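Local coordinates for mannosylglycerate hydrolase MGH1-like glycoside hydrolase domain-containing protein (Thermus thermophilus HB8, PDB 4WVA), which hydrolyses mannosylglycerate to mannose and glycerate, and glucosylglycerate to glucose and glycerate, as a member of glycoside hydrolase family 63, at residues Y113-D118 against D122-R127; L58-Q63 against A128-P133. All blocks are in the same frame, centred on the assembly; numbering follows the deposited sequence.

Interaction 1: Y113-D118 against D122-R127; sequences YLYEKD and DRARER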
# COMPACT_ATOMS: atom_id res chain seq x y z
N TYR A 113 -8.67 -1.27 21.40
CA TYR A 113 -9.35 -0.08 21.90
C TYR A 113 -9.47 -0.10 23.43
O TYR A 113 -9.13 0.89 24.10
CB TYR A 113 -10.75 0.08 21.30
CG TYR A 113 -11.38 1.34 21.78
CD1 TYR A 113 -11.09 2.55 21.16
CD2 TYR A 113 -12.22 1.35 22.89
CE1 TYR A 113 -11.64 3.72 21.62
CE2 TYR A 113 -12.75 2.52 23.36
CZ TYR A 113 -12.47 3.69 22.71
OH TYR A 113 -13.02 4.87 23.17
N LEU A 114 -9.93 -1.21 23.99
CA LEU A 114 -10.00 -1.33 25.46
C LEU A 114 -8.62 -1.12 26.08
O LEU A 114 -8.48 -0.43 27.10
CB LEU A 114 -10.57 -2.67 25.90
CG LEU A 114 -11.99 -2.99 25.42
CD1 LEU A 114 -12.40 -4.34 25.96
CD2 LEU A 114 -13.01 -1.91 25.79
N TYR A 115 -7.60 -1.72 25.47
CA TYR A 115 -6.25 -1.62 26.00
C TYR A 115 -5.74 -0.18 26.01
O TYR A 115 -5.18 0.29 27.01
CB TYR A 115 -5.26 -2.53 25.24
CG TYR A 115 -3.86 -2.32 25.73
CD1 TYR A 115 -3.50 -2.67 27.03
CD2 TYR A 115 -2.89 -1.72 24.93
CE1 TYR A 115 -2.23 -2.47 27.50
CE2 TYR A 115 -1.61 -1.50 25.40
CZ TYR A 115 -1.28 -1.88 26.70
OH TYR A 115 -0.00 -1.69 27.20
N GLU A 116 -5.95 0.54 24.92
CA GLU A 116 -5.38 1.88 24.78
C GLU A 116 -6.15 2.92 25.59
O GLU A 116 -5.56 3.92 26.03
CB GLU A 116 -5.33 2.30 23.31
CG GLU A 116 -4.31 1.52 22.49
CD GLU A 116 -4.22 1.97 21.04
OE1 GLU A 116 -5.06 2.80 20.64
OE2 GLU A 116 -3.35 1.50 20.31
N LYS A 117 -7.44 2.70 25.78
CA LYS A 117 -8.31 3.73 26.37
C LYS A 117 -8.78 3.51 27.81
O LYS A 117 -9.38 4.42 28.41
CB LYS A 117 -9.55 3.98 25.50
CG LYS A 117 -9.25 4.46 24.09
CD LYS A 117 -8.49 5.76 24.08
CE LYS A 117 -8.25 6.22 22.65
NZ LYS A 117 -7.85 7.65 22.68
N ASP A 118 -8.57 2.32 28.35
CA ASP A 118 -8.96 2.06 29.73
C ASP A 118 -8.23 3.07 30.63
O ASP A 118 -7.02 3.21 30.52
CB ASP A 118 -8.57 0.64 30.12
CG ASP A 118 -9.10 0.21 31.48
OD1 ASP A 118 -9.44 1.08 32.33
OD2 ASP A 118 -9.15 -1.02 31.68
N ASP A 122 -2.99 -0.28 34.89
CA ASP A 122 -2.57 -1.57 35.42
C ASP A 122 -3.56 -2.65 34.98
O ASP A 122 -3.16 -3.76 34.62
CB ASP A 122 -2.45 -1.52 36.94
CG ASP A 122 -1.34 -0.61 37.40
OD1 ASP A 122 -1.55 0.13 38.37
OD2 ASP A 122 -0.26 -0.62 36.77
N ARG A 123 -4.85 -2.34 35.01
CA ARG A 123 -5.86 -3.30 34.57
C ARG A 123 -5.71 -3.55 33.08
O ARG A 123 -5.76 -4.69 32.63
CB ARG A 123 -7.28 -2.81 34.84
CG ARG A 123 -8.34 -3.69 34.18
CD ARG A 123 -9.73 -3.30 34.59
NE ARG A 123 -10.03 -1.92 34.22
CZ ARG A 123 -10.82 -1.10 34.90
NH1 ARG A 123 -11.42 -1.49 36.03
NH2 ARG A 123 -10.99 0.13 34.46
N ALA A 124 -5.54 -2.48 32.31
CA ALA A 124 -5.36 -2.63 30.86
C ALA A 124 -4.23 -3.59 30.53
O ALA A 124 -4.37 -4.47 29.67
CB ALA A 124 -5.12 -1.28 30.21
N ARG A 125 -3.08 -3.43 31.19
CA ARG A 125 -1.93 -4.28 30.93
C ARG A 125 -2.23 -5.71 31.33
O ARG A 125 -1.90 -6.65 30.61
CB ARG A 125 -0.67 -3.75 31.63
CG ARG A 125 -0.09 -2.52 30.95
CD ARG A 125 1.27 -2.13 31.52
NE ARG A 125 1.13 -1.52 32.84
CZ ARG A 125 1.04 -0.21 33.09
NH1 ARG A 125 1.11 0.70 32.11
NH2 ARG A 125 0.91 0.19 34.35
N GLU A 126 -2.87 -5.90 32.49
CA GLU A 126 -3.20 -7.25 32.94
C GLU A 126 -4.14 -7.95 31.98
O GLU A 126 -3.92 -9.11 31.61
CB GLU A 126 -3.77 -7.27 34.37
CG GLU A 126 -3.90 -8.69 34.92
CD GLU A 126 -4.51 -8.79 36.31
OE1 GLU A 126 -5.19 -7.84 36.76
OE2 GLU A 126 -4.33 -9.85 36.94
N ARG A 127 -5.18 -7.25 31.53
CA ARG A 127 -6.18 -7.87 30.65
C ARG A 127 -5.60 -8.15 29.26
O ARG A 127 -5.85 -9.21 28.68
CB ARG A 127 -7.42 -7.01 30.54
CG ARG A 127 -8.14 -6.75 31.85
CD ARG A 127 -8.92 -7.94 32.36
NE ARG A 127 -9.50 -7.59 33.66
CZ ARG A 127 -8.81 -7.57 34.80
NH1 ARG A 127 -7.55 -7.97 34.83
NH2 ARG A 127 -9.39 -7.16 35.91
O HOH W 1 -0.31 0.32 29.56
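D118 and R123 form a two-pronged salt bridge. R123 comes side-on: NE bonds D118 OD2 at 2.8 Å, and NH2 bonds D118 OD1 at 2.8 Å. Both bonds are nearly straight, at 168° and 169°. Each oxygen uses its syn lone pair, and the carboxylate and guanidinium planes are nearly coplanar. The R123 side chain sets out with CG anti to the backbone N (chi1 171°), then bends at chi3 to turn NE and NH2 to the acid. Both D118 oxygens have a second partner: W52 NE1 bonds OD2 and D120 N bonds OD1. D118 follows the end of helix 107-117, and R123 lies near the start of helix 121-146. The contact therefore ties together two consecutive helices of the (alpha/alpha)6 barrel across a short connection. R121 bonds the carbonyls of Y115 and D118 and is a cation-pi partner of the Y115 ring. A124 packs between Y115 and D118. Its CB lies 3.8 Å from Y115 CD1 and 3.9 Å from D118 CB. The Y115 ring turns an edge to the A124 carbonyl, with CD1 3.3 Å from A124 O. The main polar partner of Y115 OH is G292 O of the second subunit; a water also donates to it and accepts a weak bond from R125 NH1. That nitrogen also bonds A291 O of the second subunit, while R125 NH2 forms a salt bridge with D122 OD2.

Interaction 2: L58-Q63 against A128-P133; sequences LFDYGQ and ARYLFP
F59 and L131 mark the nearest backbone approach of helices 48-62 and 121-146 here, with their CA atoms 8.0 Å apart. Side chains bridge this spacing at two points. The first is apolar. L131 CD2 meets F59 CD2 at 3.8 Å, approaching the ring obliquely, and F59 CG is a little farther off at 4.2 Å. Both residues are buried. F59 also packs on V107, and L131 on V111, so helix 107-117 also packs against both residues. W52 and L56 of helix 48-62 touch L131 as well. The second point is polar and lies nearer the surface. Y130 OH donates a short hydrogen bond of 2.6 Å to D60 OD1. Y130 CG is anti to the backbone N (chi1 -178°), which stretches the ring across to helix 48-62. D60 OD1 sits at the ring's edge, in its plane. The hydroxyl arrives on the syn side of OD1, 23° out of the carboxylate plane, and the carboxylate and ring planes are 77° apart. D60 OD2 is 3.5 Å from the Y130 hydroxyl oxygen OH, at a poor angle for bonding. A leucine in place of this aspartate would probably leave the Y130 hydroxyl without this acceptor and its ring freer to turn. A buried apolar contact with a polar bond at the margin joins these two helices, as part of the helical packing of the (alpha/alpha)6 barrel.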
# COMPACT_ATOMS: atom_id res chain seq x y z
N LEU A 58 -15.89 -14.74 26.75
CA LEU A 58 -15.88 -15.34 25.42
C LEU A 58 -14.70 -16.31 25.23
O LEU A 58 -14.88 -17.44 24.77
CB LEU A 58 -15.87 -14.23 24.37
CG LEU A 58 -15.80 -14.66 22.91
CD1 LEU A 58 -16.98 -15.51 22.50
CD2 LEU A 58 -15.67 -13.42 22.03
N PHE A 59 -13.49 -15.87 25.58
CA PHE A 59 -12.31 -16.72 25.40
C PHE A 59 -12.24 -17.84 26.42
O PHE A 59 -11.97 -19.01 26.08
CB PHE A 59 -11.03 -15.89 25.42
CG PHE A 59 -10.74 -15.24 24.10
CD1 PHE A 59 -10.06 -15.92 23.11
CD2 PHE A 59 -11.19 -13.96 23.84
CE1 PHE A 59 -9.80 -15.33 21.89
CE2 PHE A 59 -10.93 -13.36 22.63
CZ PHE A 59 -10.25 -14.05 21.65
N ASP A 60 -12.48 -17.49 27.68
CA ASP A 60 -12.33 -18.48 28.77
C ASP A 60 -13.28 -19.67 28.63
O ASP A 60 -12.88 -20.82 28.87
CB ASP A 60 -12.54 -17.81 30.13
CG ASP A 60 -11.35 -17.01 30.59
OD1 ASP A 60 -10.25 -17.22 30.06
OD2 ASP A 60 -11.51 -16.19 31.51
N TYR A 61 -14.51 -19.40 28.23
CA TYR A 61 -15.51 -20.47 28.07
C TYR A 61 -15.74 -20.94 26.64
O TYR A 61 -16.34 -21.99 26.43
CB TYR A 61 -16.83 -20.05 28.72
CG TYR A 61 -16.66 -19.83 30.18
CD1 TYR A 61 -16.61 -20.91 31.06
CD2 TYR A 61 -16.49 -18.55 30.70
CE1 TYR A 61 -16.42 -20.73 32.41
CE2 TYR A 61 -16.29 -18.35 32.05
CZ TYR A 61 -16.27 -19.44 32.90
OH TYR A 61 -16.08 -19.26 34.25
N GLY A 62 -15.26 -20.17 25.66
CA GLY A 62 -15.46 -20.52 24.26
C GLY A 62 -14.28 -21.14 23.55
O GLY A 62 -14.44 -22.04 22.74
N GLN A 63 -13.06 -20.67 23.83
CA GLN A 63 -11.95 -21.04 22.96
C GLN A 63 -11.57 -22.50 23.13
O GLN A 63 -11.36 -22.96 24.24
CB GLN A 63 -10.73 -20.16 23.17
CG GLN A 63 -9.64 -20.35 22.14
CD GLN A 63 -8.56 -19.29 22.25
OE1 GLN A 63 -8.19 -18.88 23.36
NE2 GLN A 63 -8.05 -18.86 21.11
N ALA A 128 -4.86 -7.19 28.72
CA ALA A 128 -4.28 -7.37 27.38
C ALA A 128 -3.23 -8.46 27.35
O ALA A 128 -3.18 -9.24 26.41
CB ALA A 128 -3.69 -6.07 26.86
N ARG A 129 -2.39 -8.55 28.37
CA ARG A 129 -1.41 -9.63 28.42
C ARG A 129 -2.08 -10.99 28.49
O ARG A 129 -1.57 -11.96 27.93
CB ARG A 129 -0.43 -9.46 29.58
CG ARG A 129 0.58 -8.38 29.26
CD ARG A 129 1.75 -8.30 30.22
NE ARG A 129 2.44 -7.03 29.98
CZ ARG A 129 3.27 -6.77 28.97
NH1 ARG A 129 3.61 -7.70 28.06
NH2 ARG A 129 3.79 -5.55 28.87
N TYR A 130 -3.23 -11.05 29.16
CA TYR A 130 -3.98 -12.29 29.30
C TYR A 130 -4.61 -12.69 27.97
O TYR A 130 -4.52 -13.85 27.55
CB TYR A 130 -5.03 -12.13 30.40
CG TYR A 130 -5.85 -13.38 30.66
CD1 TYR A 130 -5.31 -14.44 31.37
CD2 TYR A 130 -7.14 -13.50 30.19
CE1 TYR A 130 -6.06 -15.58 31.63
CE2 TYR A 130 -7.90 -14.63 30.43
CZ TYR A 130 -7.34 -15.68 31.14
OH TYR A 130 -8.08 -16.80 31.40
N LEU A 131 -5.23 -11.73 27.28
CA LEU A 131 -5.93 -12.02 26.04
C LEU A 131 -5.02 -12.16 24.81
O LEU A 131 -5.39 -12.86 23.86
CB LEU A 131 -6.98 -10.93 25.78
CG LEU A 131 -8.20 -11.00 26.70
CD1 LEU A 131 -9.10 -9.80 26.47
CD2 LEU A 131 -8.97 -12.30 26.50
N PHE A 132 -3.86 -11.51 24.80
CA PHE A 132 -3.05 -11.48 23.60
C PHE A 132 -2.73 -12.89 23.02
O PHE A 132 -2.94 -13.13 21.83
CB PHE A 132 -1.76 -10.69 23.79
CG PHE A 132 -0.88 -10.71 22.58
CD1 PHE A 132 -1.15 -9.88 21.51
CD2 PHE A 132 0.17 -11.61 22.49
CE1 PHE A 132 -0.36 -9.93 20.37
CE2 PHE A 132 0.96 -11.67 21.36
CZ PHE A 132 0.69 -10.83 20.29
N PRO A 133 -2.21 -13.81 23.86
CA PRO A 133 -1.89 -15.14 23.29
C PRO A 133 -3.13 -15.92 22.86
O PRO A 133 -3.07 -16.74 21.94
CB PRO A 133 -1.15 -15.85 24.43
CG PRO A 133 -1.45 -15.10 25.65
CD PRO A 133 -1.87 -13.70 25.28

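Both contacts use helix 121-146, and their centres lie 14 Å apart. Interaction 1 joins it to helix 107-117, its neighbour in sequence. Interaction 2 joins it to helix 48-62, and the chain loop it closes contains interaction 1. The two meet where Y115 CD1 packs 3.4 Å from A128 CB. Interaction 1 is the more buried, yet more polar: its charged pair has a buried aspartate and a partly exposed arginine, and Y115 and R125 reach the second subunit. Interaction 2 separates a buried apolar pair from a more exposed hydrogen bond, and no other chain of the assembly touches it. W52 is common to both, bonding D118 and packing on L131.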